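Local coordinates for protein ADP-dependent L-serine kinase SerK (PDB 5X0J) that phosphorylates free L-serine with ADP as phosphate donor, giving O-phospho-L-serine and AMP in the first step of cysteine biosynthesis from serine, at residues L23-P28 against W74-Q78; T101-K107 against I194-R200; L155-K159 against E216-P220. The protein carries 1 engineered substitution. One frame throughout, in Å; residues are numbered along the deposited sequence. Where two conformers were deposited one is given.

How the contacts relate
Contact 1 lies in the ParB-like N-terminal region, where helix 71-80 packs on 23-28, which includes the edge strand 26-27 of the five-stranded mixed sheet. It closes in the chain before the other two open. Contact 2 pairs strands 98-107 and 196-199 of the antiparallel sheet in the C-terminal SerK region, its centre about 27 Å from that of contact 1. Contact 3 lies about 16 Å from contact 2 and 19 Å from contact 1, between centres, and its segments alternate with those of contact 2 along the chain. Its loop 216-220 touches both: V217 packs on P28, while S219 and P220 meet R200. The loop thus lies close to the phosphoserine pocket, which takes residues from both regions; AMP lies on the N-terminal side.

Contact 1 of 3, residues L23-P28 against W74-Q78; sequences LDKMKP and WAGLQ
L23 and W74 meet twice, through a polar bond and through their side chains. The indole NE1 of W74 donates to L23 O at 3.0 Å; the oxygen lies at the edge of the ring, close to its plane, whereas the donor stands above the plane of the carbonyl. M26 N, closing the short 3-10 turn 23-25, reaches the same oxygen from the opposite face, which gives this carbonyl two donors. Tight packing continues on the buried side. L23 CD2 lies 3.8 Å from W74 CD1, and its other methyl, CD1, presses on L77 CB at 3.7 Å. M26 SD approaches W74 CD1 at 3.8 Å in an oblique Met-aromatic contact, its sulfur 62° off the normal of the five-membered ring. Here helix 71-80 lies against the mixed sheet of the ParB-like region: M26 also packs on M54, L56 and I67, and L77 on A85, while the preceding residues H71 and R73 belong to the phosphoserine and nucleotide sites. A chi1 of 168° places CG opposite the backbone N and brings the W74 indole off the helix toward 23-28, and its six-membered ring runs out to P28, whose CG sits 3.7 Å from W74 CH2. The outer side is looser. Q78 stretches its extended chain past L23, with CG 3.9 Å from L23 CD1, and its OE1 lies over one face of the W74 indole, toward the rim. Beyond it D24 is exposed, and its CB leads away from the helix.

Contact 2 of 3, residues T101-K107 against I194-R200; sequences TWYPAFK and IDYVFIR. With SEP (phosphoserine), chain C.
R200 reaches across to W102 and grips its carbonyl oxygen side-on with two nitrogens, NE at 3.1 Å and NH2 at 2.9 Å from W102 O. Chi1 of 51° sets CG between the backbone N and carbonyl carbon; from CB, beside Q158, the chain runs out extended, CG and CD passing T101 OG1, which is hydrogen-bonded to T222 O, to the guanidinium, with W102 O in its plane. At the tip NH1 bonds S219 OG, and NH2 also bonds P220 O. A leucine here would probably leave W102 O without these two donors and weaken the tie between the end of this segment and loop 216-220. The indole of W102 serves the active site, its NE1 donating to the phosphoserine O at 3.0 Å. Farther along, A105 and V197 form an antiparallel non-hydrogen-bonded pair and F106 and Y196 a hydrogen-bonded one. F106 O accepts from both D195 N (2.8 Å) and Y196 N (3.2 Å), a classic beta bulge. The F106 ring lays one face over Y196 CB at 3.5 Å and turns an edge to F198 CE1. K107 NZ closes the end in a salt bridge with D195 OD1, and also bonds G192 O, while D195 OD2 accepts from G108 N. Strand 98-107 is flanked by 196-199 and 175-179, and strand 196-199 continues the antiparallel sheet into 141-144; helix 155-170 covers P104 and F198 through L165.

Contact 3 of 3, residues L155-K159 against E216-P220; sequences LEEQK and EVYSP
L155, at the start of helix 155-170, leans on the loop with both methyls. CG stands opposite the backbone N (chi1 180°), which carries CD1 to 3.9 Å from Y218 CA and 4.1 Å from Y218 CD1, an oblique approach to the phenol ring, while CD2 rests 3.9 Å from V217 O. One turn on, Q158 meets S219: the backbone Q158 O touches S219 CB at 3.7 Å, and Q158 CB lies near S219 OG. The amide end of Q158 works through a water, which donates to Q158 OE1 and accepts from S219 N at 2.9 Å, so the loop's backbone N-H is tied to the helix indirectly; Q158 NE2 bonds A140 O, and S219 OG has R200 as its partner. K159 lies alongside the loop with its chain extended beyond CG. Its CG packs 3.9 Å from S219 CB, its CE passes the Y218 carbonyl carbon, and NZ donates to V217 O at 2.8 Å, tilted 29° from the carbonyl plane. An ammonium group thus holds the irregular loop by a backbone oxygen. The CB of Y218 leads away from the helix, and its side chain comes near Q30, engineered here, at the position inferred to be the active-site residue. Segment 216-220 links helix 205-213, against which Y218 packs through V208 and L211, to strand 224-226, while helix 155-170 flanks the loop with Q158, K159 and S162.

Contact 1 of 3, residues L23-P28 against W74-Q78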
loop_
_atom_site.group_PDB
_atom_site.type_symbol
_atom_site.label_atom_id
_atom_site.label_comp_id
_atom_site.label_asym_id
_atom_site.label_seq_id
_atom_site.Cartn_x
_atom_site.Cartn_y
_atom_site.Cartn_z
ATOM N N LEU A 23 11.687 15.828 3.889
ATOM C CA LEU A 23 11.634 14.402 3.529
ATOM C C LEU A 23 12.566 13.561 4.419
ATOM O O LEU A 23 12.240 12.430 4.746
ATOM C CB LEU A 23 11.965 14.188 2.044
ATOM C CG LEU A 23 11.000 14.852 1.038
ATOM C CD1 LEU A 23 11.589 14.886 -0.361
ATOM C CD2 LEU A 23 9.630 14.181 1.000
ATOM N N ASP A 24 13.701 14.124 4.826
ATOM C CA ASP A 24 14.632 13.387 5.693
ATOM C C ASP A 24 14.183 13.262 7.158
ATOM O O ASP A 24 14.881 12.615 7.947
ATOM C CB ASP A 24 16.071 13.956 5.587
ATOM C CG ASP A 24 16.249 15.318 6.270
ATOM O OD1 ASP A 24 15.302 15.851 6.878
ATOM O OD2 ASP A 24 17.379 15.856 6.229
ATOM N N LYS A 25 13.056 13.883 7.529
ATOM C CA LYS A 25 12.435 13.662 8.839
ATOM C C LYS A 25 11.317 12.615 8.786
ATOM O O LYS A 25 10.620 12.409 9.780
ATOM C CB LYS A 25 11.886 14.978 9.404
ATOM C CG LYS A 25 12.921 16.089 9.554
ATOM C CD LYS A 25 14.035 15.716 10.517
ATOM C CE LYS A 25 15.051 16.835 10.665
ATOM N NZ LYS A 25 14.474 18.083 11.243
ATOM N N MET A 26 11.145 11.961 7.635
ATOM C CA MET A 26 10.045 11.014 7.434
ATOM C C MET A 26 10.567 9.585 7.405
ATOM O O MET A 26 11.543 9.292 6.713
ATOM C CB MET A 26 9.330 11.322 6.131
ATOM C CG MET A 26 8.822 12.746 6.035
ATOM S SD MET A 26 7.932 12.971 4.491
ATOM C CE MET A 26 7.478 14.700 4.627
ATOM N N LYS A 27 9.862 8.700 8.095
ATOM C CA LYS A 27 10.300 7.331 8.291
ATOM C C LYS A 27 9.312 6.367 7.630
ATOM O O LYS A 27 8.159 6.295 8.057
ATOM C CB LYS A 27 10.397 7.066 9.789
ATOM C CG LYS A 27 11.121 5.792 10.150
ATOM C CD LYS A 27 11.429 5.770 11.635
ATOM C CE LYS A 27 12.302 4.589 12.009
ATOM N NZ LYS A 27 12.709 4.663 13.440
ATOM N N PRO A 28 9.754 5.623 6.592
ATOM C CA PRO A 28 8.841 4.660 5.956
ATOM C C PRO A 28 8.559 3.469 6.874
ATOM O O PRO A 28 9.384 3.118 7.715
ATOM C CB PRO A 28 9.618 4.216 4.725
ATOM C CG PRO A 28 11.030 4.287 5.167
ATOM C CD PRO A 28 11.122 5.490 6.048
ATOM N N TRP A 74 7.015 10.133 -1.141
ATOM C CA TRP A 74 8.274 10.385 -0.411
ATOM C C TRP A 74 9.481 9.877 -1.200
ATOM O O TRP A 74 10.439 10.621 -1.435
ATOM C CB TRP A 74 8.195 9.745 0.979
ATOM C CG TRP A 74 9.484 9.668 1.745
ATOM C CD1 TRP A 74 10.089 10.677 2.452
ATOM C CD2 TRP A 74 10.305 8.508 1.912
ATOM N NE1 TRP A 74 11.233 10.210 3.046
ATOM C CE2 TRP A 74 11.390 8.882 2.738
ATOM C CE3 TRP A 74 10.217 7.176 1.459
ATOM C CZ2 TRP A 74 12.409 7.975 3.095
ATOM C CZ3 TRP A 74 11.212 6.275 1.823
ATOM C CH2 TRP A 74 12.300 6.684 2.631
ATOM N N ALA A 75 9.425 8.630 -1.651
ATOM C CA ALA A 75 10.529 8.054 -2.420
ATOM C C ALA A 75 10.726 8.768 -3.756
ATOM O O ALA A 75 11.858 9.016 -4.177
ATOM C CB ALA A 75 10.296 6.572 -2.662
ATOM N N GLY A 76 9.623 9.091 -4.433
ATOM C CA GLY A 76 9.696 9.780 -5.714
ATOM C C GLY A 76 10.253 11.189 -5.616
ATOM O O GLY A 76 11.118 11.581 -6.406
ATOM N N LEU A 77 9.774 11.949 -4.637
ATOM C CA LEU A 77 10.336 13.281 -4.379
ATOM C C LEU A 77 11.819 13.223 -4.020
ATOM O O LEU A 77 12.595 14.054 -4.501
ATOM C CB LEU A 77 9.548 14.002 -3.288
ATOM C CG LEU A 77 8.143 14.472 -3.689
ATOM C CD1 LEU A 77 7.483 15.057 -2.454
ATOM C CD2 LEU A 77 8.162 15.480 -4.821
ATOM N N GLN A 78 12.223 12.259 -3.195
ATOM C CA GLN A 78 13.659 12.118 -2.863
ATOM C C GLN A 78 14.482 11.817 -4.118
ATOM O O GLN A 78 15.550 12.409 -4.327
ATOM C CB GLN A 78 13.894 11.062 -1.774
ATOM C CG GLN A 78 13.519 11.547 -0.384
ATOM C CD GLN A 78 14.062 10.672 0.732
ATOM O OE1 GLN A 78 14.023 9.441 0.661
ATOM N NE2 GLN A 78 14.551 11.310 1.785
#

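Contact 2 of 3, residues T101-K107 against I194-R200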
loop_
_atom_site.group_PDB
_atom_site.type_symbol
_atom_site.label_atom_id
_atom_site.label_comp_id
_atom_site.label_asym_id
_atom_site.label_seq_id
_atom_site.Cartn_x
_atom_site.Cartn_y
_atom_site.Cartn_z
ATOM N N THR A 101 -6.218 -2.783 5.523
ATOM C CA THR A 101 -5.149 -3.179 4.608
ATOM C C THR A 101 -5.574 -2.966 3.157
ATOM O O THR A 101 -6.732 -2.626 2.871
ATOM C CB THR A 101 -4.715 -4.641 4.891
ATOM O OG1 THR A 101 -3.458 -4.927 4.264
ATOM C CG2 THR A 101 -5.745 -5.660 4.411
ATOM N N TRP A 102 -4.622 -3.168 2.253
ATOM C CA TRP A 102 -4.850 -3.224 0.822
ATOM C C TRP A 102 -4.563 -4.650 0.390
ATOM O O TRP A 102 -3.552 -5.245 0.792
ATOM C CB TRP A 102 -3.911 -2.287 0.054
ATOM C CG TRP A 102 -4.099 -0.840 0.339
ATOM C CD1 TRP A 102 -3.389 -0.078 1.214
ATOM C CD2 TRP A 102 -5.036 0.038 -0.286
ATOM N NE1 TRP A 102 -3.827 1.221 1.178
ATOM C CE2 TRP A 102 -4.852 1.315 0.274
ATOM C CE3 TRP A 102 -6.024 -0.136 -1.264
ATOM C CZ2 TRP A 102 -5.612 2.419 -0.114
ATOM C CZ3 TRP A 102 -6.794 0.954 -1.638
ATOM C CH2 TRP A 102 -6.591 2.217 -1.058
ATOM N N TYR A 103 -5.432 -5.181 -0.466
ATOM C CA TYR A 103 -5.295 -6.543 -0.983
ATOM C C TYR A 103 -4.691 -6.505 -2.385
ATOM O O TYR A 103 -5.299 -5.925 -3.277
ATOM C CB TYR A 103 -6.672 -7.234 -1.010
ATOM C CG TYR A 103 -7.370 -7.201 0.318
ATOM C CD1 TYR A 103 -6.949 -8.011 1.362
ATOM C CD2 TYR A 103 -8.432 -6.340 0.548
ATOM C CE1 TYR A 103 -7.579 -7.965 2.597
ATOM C CE2 TYR A 103 -9.064 -6.283 1.769
ATOM C CZ TYR A 103 -8.644 -7.106 2.787
ATOM O OH TYR A 103 -9.274 -7.038 3.998
ATOM N N PRO A 104 -3.495 -7.109 -2.587
ATOM C CA PRO A 104 -2.976 -7.204 -3.950
ATOM C C PRO A 104 -3.903 -8.064 -4.789
ATOM O O PRO A 104 -4.462 -9.041 -4.276
ATOM C CB PRO A 104 -1.609 -7.891 -3.785
ATOM C CG PRO A 104 -1.316 -7.893 -2.327
ATOM C CD PRO A 104 -2.604 -7.755 -1.601
ATOM N N ALA A 105 -4.041 -7.724 -6.064
ATOM C CA ALA A 105 -4.896 -8.477 -6.990
ATOM C C ALA A 105 -4.313 -8.391 -8.378
ATOM O O ALA A 105 -3.561 -7.475 -8.685
ATOM C CB ALA A 105 -6.310 -7.927 -6.985
ATOM N N PHE A 106 -4.677 -9.335 -9.235
ATOM C CA PHE A 106 -4.184 -9.296 -10.599
ATOM C C PHE A 106 -5.185 -9.753 -11.626
ATOM O O PHE A 106 -6.059 -10.593 -11.342
ATOM C CB PHE A 106 -2.867 -10.073 -10.762
ATOM C CG PHE A 106 -2.977 -11.558 -10.547
ATOM C CD1 PHE A 106 -3.324 -12.408 -11.593
ATOM C CD2 PHE A 106 -2.696 -12.112 -9.312
ATOM C CE1 PHE A 106 -3.411 -13.782 -11.395
ATOM C CE2 PHE A 106 -2.778 -13.481 -9.110
ATOM C CZ PHE A 106 -3.134 -14.319 -10.155
ATOM N N LYS A 107 -5.029 -9.181 -12.817
ATOM C CA LYS A 107 -5.582 -9.722 -14.040
ATOM C C LYS A 107 -4.397 -10.375 -14.748
ATOM O O LYS A 107 -3.404 -9.711 -15.057
ATOM C CB LYS A 107 -6.199 -8.614 -14.898
ATOM C CG LYS A 107 -6.879 -9.090 -16.170
ATOM C CD LYS A 107 -8.218 -9.761 -15.904
ATOM C CE LYS A 107 -8.687 -10.531 -17.130
ATOM N NZ LYS A 107 -9.914 -11.320 -16.868
ATOM N N ILE A 194 -10.602 -8.447 -12.815
ATOM C CA ILE A 194 -9.446 -9.151 -12.246
ATOM C C ILE A 194 -9.739 -10.635 -12.193
ATOM O O ILE A 194 -10.886 -11.056 -12.345
ATOM C CB ILE A 194 -9.081 -8.662 -10.828
ATOM C CG1 ILE A 194 -10.257 -8.816 -9.850
ATOM C CG2 ILE A 194 -8.575 -7.221 -10.857
ATOM C CD1 ILE A 194 -9.801 -8.809 -8.404
ATOM N N ASP A 195 -8.698 -11.424 -11.945
ATOM C CA ASP A 195 -8.820 -12.878 -11.806
ATOM C C ASP A 195 -8.651 -13.374 -10.364
ATOM O O ASP A 195 -9.403 -14.235 -9.912
ATOM C CB ASP A 195 -7.825 -13.548 -12.752
ATOM C CG ASP A 195 -8.063 -13.153 -14.203
ATOM O OD1 ASP A 195 -9.234 -13.243 -14.648
ATOM O OD2 ASP A 195 -7.114 -12.724 -14.892
ATOM N N TYR A 196 -7.680 -12.824 -9.638
ATOM C CA TYR A 196 -7.332 -13.305 -8.299
ATOM C C TYR A 196 -7.037 -12.152 -7.370
ATOM O O TYR A 196 -6.573 -11.102 -7.809
ATOM C CB TYR A 196 -6.131 -14.275 -8.371
ATOM C CG TYR A 196 -6.598 -15.665 -8.708
ATOM C CD1 TYR A 196 -6.794 -16.053 -10.028
ATOM C CD2 TYR A 196 -6.932 -16.563 -7.702
ATOM C CE1 TYR A 196 -7.293 -17.312 -10.332
ATOM C CE2 TYR A 196 -7.429 -17.825 -7.994
ATOM C CZ TYR A 196 -7.605 -18.189 -9.312
ATOM O OH TYR A 196 -8.116 -19.425 -9.612
ATOM N N VAL A 197 -7.340 -12.355 -6.091
ATOM C CA VAL A 197 -6.999 -11.398 -5.040
ATOM C C VAL A 197 -6.235 -12.145 -3.938
ATOM O O VAL A 197 -6.449 -13.340 -3.724
ATOM C CB VAL A 197 -8.264 -10.662 -4.511
ATOM C CG1 VAL A 197 -9.224 -11.610 -3.811
ATOM C CG2 VAL A 197 -7.887 -9.529 -3.560
ATOM N N PHE A 198 -5.322 -11.444 -3.277
ATOM C CA PHE A 198 -4.535 -11.970 -2.169
ATOM C C PHE A 198 -5.072 -11.369 -0.874
ATOM O O PHE A 198 -4.975 -10.149 -0.674
ATOM C CB PHE A 198 -3.061 -11.597 -2.304
ATOM C CG PHE A 198 -2.322 -12.303 -3.404
ATOM C CD1 PHE A 198 -2.381 -11.836 -4.697
ATOM C CD2 PHE A 198 -1.508 -13.397 -3.126
ATOM C CE1 PHE A 198 -1.671 -12.460 -5.713
ATOM C CE2 PHE A 198 -0.790 -14.019 -4.134
ATOM C CZ PHE A 198 -0.868 -13.545 -5.432
ATOM N N ILE A 199 -5.607 -12.213 0.003
ATOM C CA ILE A 199 -6.205 -11.777 1.269
ATOM C C ILE A 199 -5.187 -11.909 2.396
ATOM O O ILE A 199 -4.493 -12.927 2.506
ATOM C CB ILE A 199 -7.451 -12.621 1.617
ATOM C CG1 ILE A 199 -8.489 -12.593 0.480
ATOM C CG2 ILE A 199 -8.059 -12.196 2.954
ATOM C CD1 ILE A 199 -9.035 -11.233 0.115
ATOM N N ARG A 200 -5.096 -10.884 3.239
ATOM C CA ARG A 200 -4.245 -10.888 4.428
ATOM C C ARG A 200 -4.952 -10.174 5.564
ATOM O O ARG A 200 -5.774 -9.288 5.322
ATOM C CB ARG A 200 -2.917 -10.182 4.152
ATOM C CG ARG A 200 -3.075 -8.799 3.529
ATOM C CD ARG A 200 -1.760 -8.045 3.589
ATOM N NE ARG A 200 -1.728 -6.940 2.636
ATOM C CZ ARG A 200 -0.618 -6.405 2.130
ATOM N NH1 ARG A 200 0.584 -6.861 2.489
ATOM N NH2 ARG A 200 -0.713 -5.427 1.236
HETATM N N SEP C . 0.134 3.516 4.073
HETATM C CA SEP C . -0.780 3.800 2.925
HETATM C CB SEP C . -0.595 2.718 1.860
HETATM O OG SEP C . 0.770 2.704 1.445
HETATM C C SEP C . -2.204 3.914 3.404
HETATM O O SEP C . -3.144 3.811 2.591
HETATM O OXT SEP C . -2.458 4.112 4.607
HETATM P P SEP C . 1.391 3.921 0.571
HETATM O O1P SEP C . 0.219 4.491 -0.214
HETATM O O2P SEP C . 2.403 3.209 -0.269
HETATM O O3P SEP C . 1.994 4.865 1.580
HETATM O O HOH W 1 -8.265 -8.346 6.050
#

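Contact 3 of 3, residues L155-K159 against E216-P220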
loop_
_atom_site.group_PDB
_atom_site.type_symbol
_atom_site.label_atom_id
_atom_site.label_comp_id
_atom_site.label_asym_id
_atom_site.label_seq_id
_atom_site.Cartn_x
_atom_site.Cartn_y
_atom_site.Cartn_z
ATOM N N LEU A 155 5.576 -12.371 7.602
ATOM C CA LEU A 155 6.046 -11.147 6.965
ATOM C C LEU A 155 7.001 -11.395 5.801
ATOM O O LEU A 155 6.854 -10.804 4.729
ATOM C CB LEU A 155 6.722 -10.221 7.988
ATOM C CG LEU A 155 7.266 -8.890 7.423
ATOM C CD1 LEU A 155 6.233 -8.131 6.597
ATOM C CD2 LEU A 155 7.802 -8.016 8.548
ATOM N N GLU A 156 7.971 -12.274 6.008
ATOM C CA GLU A 156 8.960 -12.560 4.971
ATOM C C GLU A 156 8.286 -13.103 3.723
ATOM O O GLU A 156 8.633 -12.732 2.613
ATOM C CB GLU A 156 10.030 -13.528 5.479
ATOM C CG GLU A 156 11.008 -12.906 6.467
ATOM N N GLU A 157 7.290 -13.957 3.921
ATOM C CA GLU A 157 6.567 -14.552 2.808
ATOM C C GLU A 157 5.679 -13.523 2.111
ATOM O O GLU A 157 5.581 -13.539 0.892
ATOM C CB GLU A 157 5.761 -15.773 3.265
ATOM C CG GLU A 157 6.626 -16.998 3.564
ATOM C CD GLU A 157 7.438 -16.898 4.849
ATOM O OE1 GLU A 157 8.495 -17.571 4.951
ATOM O OE2 GLU A 157 7.027 -16.183 5.783
ATOM N N GLN A 158 5.079 -12.616 2.877
ATOM C CA GLN A 158 4.331 -11.519 2.275
ATOM C C GLN A 158 5.219 -10.646 1.383
ATOM O O GLN A 158 4.802 -10.208 0.321
ATOM C CB GLN A 158 3.652 -10.667 3.350
ATOM C CG GLN A 158 2.534 -11.403 4.079
ATOM C CD GLN A 158 1.965 -10.646 5.260
ATOM O OE1 GLN A 158 2.622 -9.780 5.849
ATOM N NE2 GLN A 158 0.729 -10.968 5.615
ATOM N N LYS A 159 6.454 -10.413 1.812
ATOM C CA LYS A 159 7.413 -9.694 0.977
ATOM C C LYS A 159 7.781 -10.453 -0.297
ATOM O O LYS A 159 7.890 -9.862 -1.365
ATOM C CB LYS A 159 8.662 -9.334 1.774
ATOM C CG LYS A 159 8.402 -8.314 2.866
ATOM C CD LYS A 159 9.657 -7.997 3.652
ATOM C CE LYS A 159 9.417 -6.836 4.596
ATOM N NZ LYS A 159 10.573 -6.607 5.507
ATOM N N GLU A 216 12.181 -1.906 10.989
ATOM C CA GLU A 216 11.707 -2.861 9.991
ATOM C C GLU A 216 10.658 -2.196 9.103
ATOM O O GLU A 216 10.144 -1.117 9.419
ATOM C CB GLU A 216 11.102 -4.083 10.686
ATOM N N VAL A 217 10.358 -2.847 7.982
ATOM C CA VAL A 217 9.283 -2.414 7.078
ATOM C C VAL A 217 8.407 -3.607 6.702
ATOM O O VAL A 217 8.859 -4.763 6.683
ATOM C CB VAL A 217 9.809 -1.735 5.788
ATOM C CG1 VAL A 217 10.499 -0.419 6.120
ATOM C CG2 VAL A 217 10.747 -2.647 5.010
ATOM N N TYR A 218 7.140 -3.316 6.436
ATOM C CA TYR A 218 6.193 -4.303 5.916
ATOM C C TYR A 218 6.325 -4.426 4.392
ATOM O O TYR A 218 6.979 -3.612 3.734
ATOM C CB TYR A 218 4.761 -3.851 6.181
ATOM C CG TYR A 218 4.253 -3.878 7.593
ATOM C CD1 TYR A 218 3.967 -5.076 8.229
ATOM C CD2 TYR A 218 3.968 -2.701 8.264
ATOM C CE1 TYR A 218 3.444 -5.102 9.517
ATOM C CE2 TYR A 218 3.442 -2.712 9.543
ATOM C CZ TYR A 218 3.181 -3.912 10.168
ATOM O OH TYR A 218 2.652 -3.902 11.437
ATOM N N SER A 219 5.660 -5.427 3.826
ATOM C CA SER A 219 5.500 -5.501 2.380
ATOM C C SER A 219 4.620 -4.319 1.905
ATOM O O SER A 219 3.941 -3.681 2.721
ATOM C CB SER A 219 4.904 -6.862 1.979
ATOM O OG SER A 219 3.529 -6.943 2.304
ATOM N N PRO A 220 4.641 -4.019 0.595
ATOM C CA PRO A 220 3.911 -2.836 0.124
ATOM C C PRO A 220 2.428 -2.856 0.469
ATOM O O PRO A 220 1.782 -3.919 0.470
ATOM C CB PRO A 220 4.135 -2.856 -1.391
ATOM C CG PRO A 220 5.364 -3.660 -1.587
ATOM C CD PRO A 220 5.313 -4.707 -0.518
HETATM O O HOH W 2 3.569 -7.083 5.020
#